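Local coordinates for protein predicted ATPase involved in replication control, Cdc46/Mcm family (Methanopyrus kandleri AV19, PDB 3F8T) that probably acts as an MCM-family ATPase that binds ATP and single-stranded DNA in replication control, at residues 204-212 with 222-230; 353-361 with 484-492. The protein carries 2 engineered substitutions. All coordinates share one frame; numbering follows the deposited sequence.

In the fold
Both contacts lie in the half of the chain that carries the MCM P-loop domain and the AAA-lid helices, on the same side of the chain's centre, with about 23 Å between their own centres. Contact 1 packs two short helices of the P-loop domain against each other, with side chains of helices 396-409, 449-465 and 473-489 packed around them. Contact 2 fastens the loop 353-361 to the end of helix 473-489. That last helix joins the two: L205, K223 and L227 touch it further up, while M224, from helix 219-229, packs against W485 and Y486; M224 CE lies 3.2 Å from W485 CE3.

Contact 1 (204-212 with 222-230); sequences PLTTFARAI and GKMLALQLF
I212 and A226 interlock as reciprocal knobs where helix 204-212 crosses helix 219-229. The isoleucine sits among G222, L225, A226 and L229: its CD1 drops onto the opposite backbone, 3.3 Å from A226 N, and also meets L229 CD1, while CG2 turns to L225 CD1 at 3.7 Å. In return A226 CB enters a hole made by L205, F208, A209 and I212, with F208 CB its nearest neighbour at 3.7 Å. With chi1 at 178°, CG of L205 stands opposite the backbone N and beside the carbonyl carbon, and CD1 passes A226 to reach L227 CG at 3.8 Å. CG and CD2 of L205 touch K223 CG and CD, the two side chains crossing at about a right angle. That lysine runs extended past A209 and L205. F208 and F230 form a T-shaped pair: the CE1-CZ edge of F230 points at the centre of one F208 face, ring centroids 4.9 Å apart and planes at 90°. Backbones come closest at A209 and G222, which has no side chain, with CA atoms 3.9 Å apart and A209 CA making a CH...O contact to G222 O. No hydrogen bond joins the segments. R210, beyond the interface, is salt-bridged to E219. With axes 7.7 Å apart, these are two helices of the MCM P-loop domain crossing at 107° with knobs-into-holes packing.

Contact 2 (353-361 with 484-492); sequences PSDPPIARI and DWYLETAMQ
P357 lays the edge of its ring across the carbonyl oxygens of T489, A490 and Q492 at the C-terminal end of helix 473-489. Its CD lies 3.0 Å from Q492 O and 3.2 Å from A490 O, and CG leans toward T489 O, so three carbonyls converge on one pyrrolidine. The next residue supplies the polar tie: I358 N donates to A490 O at 3.0 Å, nearly straight at 163°, meeting a lone pair of A490 O within the plane of its carbonyl. With CG1 anti to the backbone N (chi1 -162°), I358 sends CD1 toward Y486 OH, whereas CG2 comes near M491 SD at 4.0 Å and CB faces A490 CB. The methionine is bent at chi2 and chi3, and its SD touches both I358 CG2 and P356 CB from one side; P356 CB also lies over M491 CA. The contact thus joins the loop that follows strand 341-346 of the parallel P-loop sheet to the last of the AAA-lid helices, while A490 and T489 also touch F376 of the edge strand 373-376. An alanine in place of P357 would lack CG and CD and would probably leave a gap beside the T489 and Q492 carbonyls, with the loop less firmly seated. T489 OG1 reaches one turn back to W485 O at 2.8 Å, from the face opposite T489 N, and T489 CG2 rests over one face of the W485 ring.

Contact 1 (204-212 with 222-230)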
loop_
_atom_site.group_PDB
_atom_site.type_symbol
_atom_site.label_atom_id
_atom_site.label_comp_id
_atom_site.label_asym_id
_atom_site.label_seq_id
_atom_site.Cartn_x
_atom_site.Cartn_y
_atom_site.Cartn_z
ATOM N N PRO A 204 -2.699 -22.748 -5.714
ATOM C CA PRO A 204 -1.826 -21.626 -5.370
ATOM C C PRO A 204 -1.618 -21.491 -3.864
ATOM O O PRO A 204 -0.569 -21.010 -3.439
ATOM C CB PRO A 204 -2.548 -20.402 -5.954
ATOM C CG PRO A 204 -3.940 -20.806 -6.078
ATOM C CD PRO A 204 -3.979 -22.291 -6.278
ATOM N N LEU A 205 -2.594 -21.916 -3.064
ATOM C CA LEU A 205 -2.450 -21.818 -1.605
ATOM C C LEU A 205 -1.236 -22.589 -1.126
ATOM O O LEU A 205 -0.420 -22.057 -0.395
ATOM C CB LEU A 205 -3.704 -22.305 -0.874
ATOM C CG LEU A 205 -3.628 -22.291 0.656
ATOM C CD1 LEU A 205 -3.337 -20.885 1.214
ATOM C CD2 LEU A 205 -4.913 -22.823 1.234
ATOM N N THR A 206 -1.109 -23.845 -1.554
ATOM C CA THR A 206 0.055 -24.651 -1.163
ATOM C C THR A 206 1.377 -24.059 -1.646
ATOM O O THR A 206 2.373 -24.016 -0.908
ATOM C CB THR A 206 -0.114 -26.121 -1.616
ATOM O OG1 THR A 206 -1.299 -26.653 -1.001
ATOM C CG2 THR A 206 1.070 -26.941 -1.164
ATOM N N THR A 207 1.382 -23.575 -2.883
ATOM C CA THR A 207 2.561 -22.919 -3.441
ATOM C C THR A 207 3.022 -21.726 -2.593
ATOM O O THR A 207 4.208 -21.626 -2.254
ATOM C CB THR A 207 2.291 -22.483 -4.884
ATOM O OG1 THR A 207 1.930 -23.636 -5.652
ATOM C CG2 THR A 207 3.506 -21.848 -5.486
ATOM N N PHE A 208 2.101 -20.811 -2.273
ATOM C CA PHE A 208 2.452 -19.641 -1.480
ATOM C C PHE A 208 2.850 -20.035 -0.060
ATOM O O PHE A 208 3.799 -19.476 0.483
ATOM C CB PHE A 208 1.298 -18.624 -1.450
ATOM C CG PHE A 208 1.283 -17.676 -2.603
ATOM C CD1 PHE A 208 0.572 -17.979 -3.763
ATOM C CD2 PHE A 208 1.979 -16.462 -2.531
ATOM C CE1 PHE A 208 0.539 -17.065 -4.833
ATOM C CE2 PHE A 208 1.954 -15.550 -3.585
ATOM C CZ PHE A 208 1.246 -15.863 -4.749
ATOM N N ALA A 209 2.154 -21.021 0.516
ATOM C CA ALA A 209 2.409 -21.487 1.883
ATOM C C ALA A 209 3.826 -22.036 2.026
ATOM O O ALA A 209 4.524 -21.752 2.990
ATOM C CB ALA A 209 1.381 -22.562 2.281
ATOM N N ARG A 210 4.246 -22.825 1.047
ATOM C CA ARG A 210 5.594 -23.384 1.039
ATOM C C ARG A 210 6.651 -22.327 0.766
ATOM O O ARG A 210 7.756 -22.378 1.325
ATOM C CB ARG A 210 5.695 -24.535 0.037
ATOM C CG ARG A 210 5.381 -25.889 0.673
ATOM C CD ARG A 210 4.164 -26.543 0.084
ATOM N NE ARG A 210 3.962 -27.910 0.579
ATOM C CZ ARG A 210 3.415 -28.216 1.756
ATOM N NH1 ARG A 210 3.262 -29.489 2.107
ATOM N NH2 ARG A 210 3.022 -27.254 2.589
ATOM N N ALA A 211 6.315 -21.345 -0.067
ATOM C CA ALA A 211 7.217 -20.228 -0.302
ATOM C C ALA A 211 7.489 -19.483 1.002
ATOM O O ALA A 211 8.627 -19.129 1.291
ATOM C CB ALA A 211 6.640 -19.285 -1.346
ATOM N N ILE A 212 6.443 -19.274 1.794
ATOM C CA ILE A 212 6.547 -18.510 3.036
ATOM C C ILE A 212 7.212 -19.266 4.181
ATOM O O ILE A 212 8.070 -18.718 4.894
ATOM C CB ILE A 212 5.152 -18.010 3.502
ATOM C CG1 ILE A 212 4.569 -17.027 2.478
ATOM C CG2 ILE A 212 5.250 -17.370 4.895
ATOM C CD1 ILE A 212 3.089 -16.715 2.695
ATOM N N GLY A 222 2.024 -21.455 7.143
ATOM C CA GLY A 222 2.213 -20.956 5.765
ATOM C C GLY A 222 0.899 -20.569 5.098
ATOM O O GLY A 222 0.822 -19.543 4.414
ATOM N N LYS A 223 -0.131 -21.397 5.273
ATOM C CA LYS A 223 -1.439 -21.131 4.652
ATOM C C LYS A 223 -2.062 -19.862 5.221
ATOM O O LYS A 223 -2.586 -19.046 4.489
ATOM C CB LYS A 223 -2.377 -22.321 4.835
ATOM C CG LYS A 223 -1.984 -23.564 3.998
ATOM C CD LYS A 223 -2.971 -24.668 4.269
ATOM C CE LYS A 223 -2.669 -25.871 3.371
ATOM N NZ LYS A 223 -3.524 -27.024 3.788
ATOM N N MET A 224 -1.986 -19.695 6.538
ATOM C CA MET A 224 -2.480 -18.468 7.196
ATOM C C MET A 224 -1.817 -17.199 6.650
ATOM O O MET A 224 -2.488 -16.222 6.332
ATOM C CB MET A 224 -2.208 -18.538 8.699
ATOM C CG MET A 224 -2.997 -19.593 9.427
ATOM S SD MET A 224 -2.561 -19.481 11.189
ATOM C CE MET A 224 -3.695 -20.723 11.785
ATOM N N LEU A 225 -0.491 -17.211 6.577
ATOM C CA LEU A 225 0.264 -16.075 6.052
ATOM C C LEU A 225 0.045 -15.853 4.556
ATOM O O LEU A 225 0.010 -14.709 4.107
ATOM C CB LEU A 225 1.755 -16.236 6.356
ATOM C CG LEU A 225 2.130 -16.442 7.833
ATOM C CD1 LEU A 225 3.630 -16.297 8.006
ATOM C CD2 LEU A 225 1.450 -15.446 8.706
ATOM N N ALA A 226 -0.067 -16.939 3.785
ATOM C CA ALA A 226 -0.431 -16.821 2.362
ATOM C C ALA A 226 -1.770 -16.082 2.193
ATOM O O ALA A 226 -1.870 -15.104 1.448
ATOM C CB ALA A 226 -0.498 -18.188 1.714
ATOM N N LEU A 227 -2.795 -16.525 2.914
ATOM C CA LEU A 227 -4.105 -15.895 2.786
ATOM C C LEU A 227 -4.086 -14.461 3.346
ATOM O O LEU A 227 -4.754 -13.572 2.833
ATOM C CB LEU A 227 -5.187 -16.774 3.438
ATOM C CG LEU A 227 -5.421 -18.128 2.728
ATOM C CD1 LEU A 227 -6.251 -19.034 3.599
ATOM C CD2 LEU A 227 -6.095 -17.949 1.354
ATOM N N GLN A 228 -3.310 -14.218 4.393
ATOM C CA GLN A 228 -3.129 -12.823 4.836
ATOM C C GLN A 228 -2.629 -11.884 3.710
ATOM O O GLN A 228 -3.172 -10.790 3.521
ATOM C CB GLN A 228 -2.221 -12.733 6.067
ATOM C CG GLN A 228 -1.987 -11.280 6.508
ATOM C CD GLN A 228 -1.075 -11.189 7.695
ATOM O OE1 GLN A 228 -0.013 -11.815 7.718
ATOM N NE2 GLN A 228 -1.484 -10.413 8.711
ATOM N N LEU A 229 -1.630 -12.323 2.951
ATOM C CA LEU A 229 -1.143 -11.533 1.803
ATOM C C LEU A 229 -2.272 -11.197 0.837
ATOM O O LEU A 229 -2.402 -10.059 0.396
ATOM C CB LEU A 229 -0.024 -12.265 1.049
ATOM C CG LEU A 229 1.336 -12.251 1.776
ATOM C CD1 LEU A 229 2.258 -13.306 1.138
ATOM C CD2 LEU A 229 1.983 -10.878 1.748
ATOM N N PHE A 230 -3.123 -12.180 0.580
ATOM C CA PHE A 230 -4.262 -12.020 -0.327
ATOM C C PHE A 230 -5.456 -11.271 0.287
ATOM O O PHE A 230 -6.515 -11.132 -0.350
ATOM C CB PHE A 230 -4.658 -13.380 -0.896
ATOM C CG PHE A 230 -3.751 -13.829 -2.023
ATOM C CD1 PHE A 230 -2.567 -14.519 -1.755
ATOM C CD2 PHE A 230 -4.067 -13.521 -3.345
ATOM C CE1 PHE A 230 -1.722 -14.905 -2.793
ATOM C CE2 PHE A 230 -3.232 -13.914 -4.390
ATOM C CZ PHE A 230 -2.060 -14.611 -4.111
#

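Contact 2 (353-361 with 484-492)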
loop_
_atom_site.group_PDB
_atom_site.type_symbol
_atom_site.label_atom_id
_atom_site.label_comp_id
_atom_site.label_asym_id
_atom_site.label_seq_id
_atom_site.Cartn_x
_atom_site.Cartn_y
_atom_site.Cartn_z
ATOM N N PRO A 353 5.315 -23.263 32.466
ATOM C CA PRO A 353 3.872 -23.248 32.258
ATOM C C PRO A 353 3.412 -24.440 31.427
ATOM O O PRO A 353 3.691 -24.521 30.223
ATOM C CB PRO A 353 3.436 -21.941 31.604
ATOM N N SER A 354 2.721 -25.367 32.090
ATOM C CA SER A 354 2.041 -26.474 31.424
ATOM C C SER A 354 0.570 -26.096 31.202
ATOM O O SER A 354 -0.320 -26.956 31.178
ATOM C CB SER A 354 2.162 -27.748 32.258
ATOM N N ASP A 355 0.332 -24.793 31.055
ATOM C CA ASP A 355 -0.978 -24.257 30.698
ATOM C C ASP A 355 -1.151 -24.320 29.166
ATOM O O ASP A 355 -0.163 -24.512 28.442
ATOM C CB ASP A 355 -1.106 -22.825 31.217
ATOM N N PRO A 356 -2.397 -24.160 28.659
ATOM C CA PRO A 356 -2.603 -24.245 27.209
ATOM C C PRO A 356 -1.799 -23.155 26.483
ATOM O O PRO A 356 -1.545 -22.107 27.076
ATOM C CB PRO A 356 -4.109 -23.998 27.057
ATOM C CG PRO A 356 -4.509 -23.268 28.284
ATOM C CD PRO A 356 -3.654 -23.857 29.365
ATOM N N PRO A 357 -1.387 -23.396 25.218
ATOM C CA PRO A 357 -0.515 -22.443 24.520
ATOM C C PRO A 357 -0.956 -20.974 24.565
ATOM O O PRO A 357 -0.101 -20.092 24.695
ATOM C CB PRO A 357 -0.509 -22.968 23.087
ATOM C CG PRO A 357 -0.687 -24.416 23.245
ATOM C CD PRO A 357 -1.678 -24.559 24.362
ATOM N N ILE A 358 -2.256 -20.707 24.480
ATOM C CA ILE A 358 -2.722 -19.326 24.480
ATOM C C ILE A 358 -2.573 -18.649 25.854
ATOM O O ILE A 358 -2.402 -17.431 25.937
ATOM C CB ILE A 358 -4.165 -19.181 23.933
ATOM C CG1 ILE A 358 -4.430 -17.716 23.550
ATOM C CG2 ILE A 358 -5.204 -19.754 24.916
ATOM C CD1 ILE A 358 -5.593 -17.520 22.613
ATOM N N ALA A 359 -2.619 -19.446 26.920
ATOM C CA ALA A 359 -2.432 -18.927 28.271
ATOM C C ALA A 359 -1.011 -18.416 28.503
ATOM O O ALA A 359 -0.788 -17.577 29.376
ATOM C CB ALA A 359 -2.812 -19.983 29.313
ATOM N N ARG A 360 -0.061 -18.908 27.712
ATOM C CA ARG A 360 1.346 -18.514 27.828
ATOM C C ARG A 360 1.678 -17.183 27.142
ATOM O O ARG A 360 2.769 -16.644 27.330
ATOM C CB ARG A 360 2.265 -19.610 27.286
ATOM C CG ARG A 360 2.263 -20.903 28.099
ATOM C CD ARG A 360 3.095 -21.986 27.421
ATOM N NE ARG A 360 2.796 -22.095 25.990
ATOM C CZ ARG A 360 3.694 -21.968 25.009
ATOM N NH1 ARG A 360 4.978 -21.752 25.288
ATOM N NH2 ARG A 360 3.309 -22.074 23.739
ATOM N N ILE A 361 0.747 -16.674 26.345
ATOM C CA ILE A 361 0.907 -15.377 25.692
ATOM C C ILE A 361 0.603 -14.265 26.693
ATOM O O ILE A 361 -0.534 -14.131 27.149
ATOM C CB ILE A 361 -0.042 -15.241 24.479
ATOM C CG1 ILE A 361 0.261 -16.326 23.439
ATOM C CG2 ILE A 361 0.059 -13.846 23.860
ATOM C CD1 ILE A 361 -0.733 -16.370 22.303
ATOM N N ASP A 484 -10.444 -23.263 12.839
ATOM C CA ASP A 484 -10.528 -24.438 13.732
ATOM C C ASP A 484 -9.168 -24.894 14.273
ATOM O O ASP A 484 -9.028 -25.205 15.471
ATOM C CB ASP A 484 -11.212 -25.603 13.025
ATOM C CG ASP A 484 -12.709 -25.428 12.934
ATOM O OD1 ASP A 484 -13.284 -24.668 13.740
ATOM O OD2 ASP A 484 -13.312 -26.050 12.045
ATOM N N TRP A 485 -8.168 -24.913 13.397
ATOM C CA TRP A 485 -6.805 -25.293 13.787
ATOM C C TRP A 485 -6.275 -24.343 14.858
ATOM O O TRP A 485 -5.757 -24.795 15.880
ATOM C CB TRP A 485 -5.885 -25.328 12.565
ATOM C CG TRP A 485 -4.471 -25.759 12.845
ATOM C CD1 TRP A 485 -3.975 -27.039 12.833
ATOM C CD2 TRP A 485 -3.369 -24.907 13.167
ATOM N NE1 TRP A 485 -2.628 -27.029 13.137
ATOM C CE2 TRP A 485 -2.234 -25.732 13.343
ATOM C CE3 TRP A 485 -3.230 -23.528 13.333
ATOM C CZ2 TRP A 485 -0.979 -25.218 13.670
ATOM C CZ3 TRP A 485 -1.979 -23.013 13.655
ATOM C CH2 TRP A 485 -0.870 -23.859 13.816
ATOM N N TYR A 486 -6.422 -23.037 14.625
ATOM C CA TYR A 486 -6.099 -21.993 15.611
ATOM C C TYR A 486 -6.820 -22.199 16.948
ATOM O O TYR A 486 -6.198 -22.179 18.022
ATOM C CB TYR A 486 -6.451 -20.604 15.037
ATOM C CG TYR A 486 -6.719 -19.528 16.078
ATOM C CD1 TYR A 486 -5.850 -19.347 17.148
ATOM C CD2 TYR A 486 -7.826 -18.686 15.981
ATOM C CE1 TYR A 486 -6.076 -18.376 18.115
ATOM C CE2 TYR A 486 -8.070 -17.689 16.960
ATOM C CZ TYR A 486 -7.175 -17.547 18.018
ATOM O OH TYR A 486 -7.330 -16.576 19.002
ATOM N N LEU A 487 -8.137 -22.366 16.888
ATOM C CA LEU A 487 -8.938 -22.517 18.108
ATOM C C LEU A 487 -8.551 -23.770 18.906
ATOM O O LEU A 487 -8.495 -23.740 20.150
ATOM C CB LEU A 487 -10.424 -22.540 17.773
ATOM C CG LEU A 487 -11.049 -21.252 17.222
ATOM C CD1 LEU A 487 -12.498 -21.522 16.859
ATOM C CD2 LEU A 487 -10.943 -20.069 18.194
ATOM N N GLU A 488 -8.274 -24.847 18.185
ATOM C CA GLU A 488 -7.946 -26.127 18.794
ATOM C C GLU A 488 -6.536 -26.160 19.350
ATOM O O GLU A 488 -6.340 -26.554 20.502
ATOM C CB GLU A 488 -8.225 -27.284 17.826
ATOM C CG GLU A 488 -9.732 -27.560 17.703
ATOM C CD GLU A 488 -10.142 -28.325 16.436
ATOM O OE1 GLU A 488 -9.311 -29.075 15.878
ATOM O OE2 GLU A 488 -11.318 -28.184 16.017
ATOM N N THR A 489 -5.568 -25.709 18.559
ATOM C CA THR A 489 -4.171 -25.669 18.991
ATOM C C THR A 489 -3.931 -24.710 20.157
ATOM O O THR A 489 -3.056 -24.958 20.997
ATOM C CB THR A 489 -3.213 -25.337 17.841
ATOM O OG1 THR A 489 -3.498 -24.020 17.333
ATOM C CG2 THR A 489 -3.366 -26.352 16.719
ATOM N N ALA A 490 -4.720 -23.634 20.219
ATOM C CA ALA A 490 -4.644 -22.658 21.316
ATOM C C ALA A 490 -4.833 -23.290 22.699
ATOM O O ALA A 490 -4.272 -22.807 23.697
ATOM C CB ALA A 490 -5.665 -21.561 21.116
ATOM N N MET A 491 -5.630 -24.356 22.742
ATOM C CA MET A 491 -6.053 -24.993 23.984
ATOM C C MET A 491 -5.478 -26.400 24.184
ATOM O O MET A 491 -5.727 -27.020 25.214
ATOM C CB MET A 491 -7.584 -25.070 24.044
ATOM C CG MET A 491 -8.294 -23.730 24.063
ATOM S SD MET A 491 -7.855 -22.710 25.489
ATOM C CE MET A 491 -9.082 -23.188 26.698
ATOM N N GLN A 492 -4.717 -26.907 23.218
ATOM C CA GLN A 492 -4.210 -28.283 23.311
ATOM C C GLN A 492 -3.000 -28.437 24.243
ATOM O O GLN A 492 -2.138 -27.558 24.325
ATOM C CB GLN A 492 -3.927 -28.866 21.927
ATOM C CG GLN A 492 -2.613 -28.439 21.309
ATOM C CD GLN A 492 -2.100 -29.466 20.326
ATOM O OE1 GLN A 492 -2.672 -29.652 19.248
ATOM N NE2 GLN A 492 -1.018 -30.149 20.694
#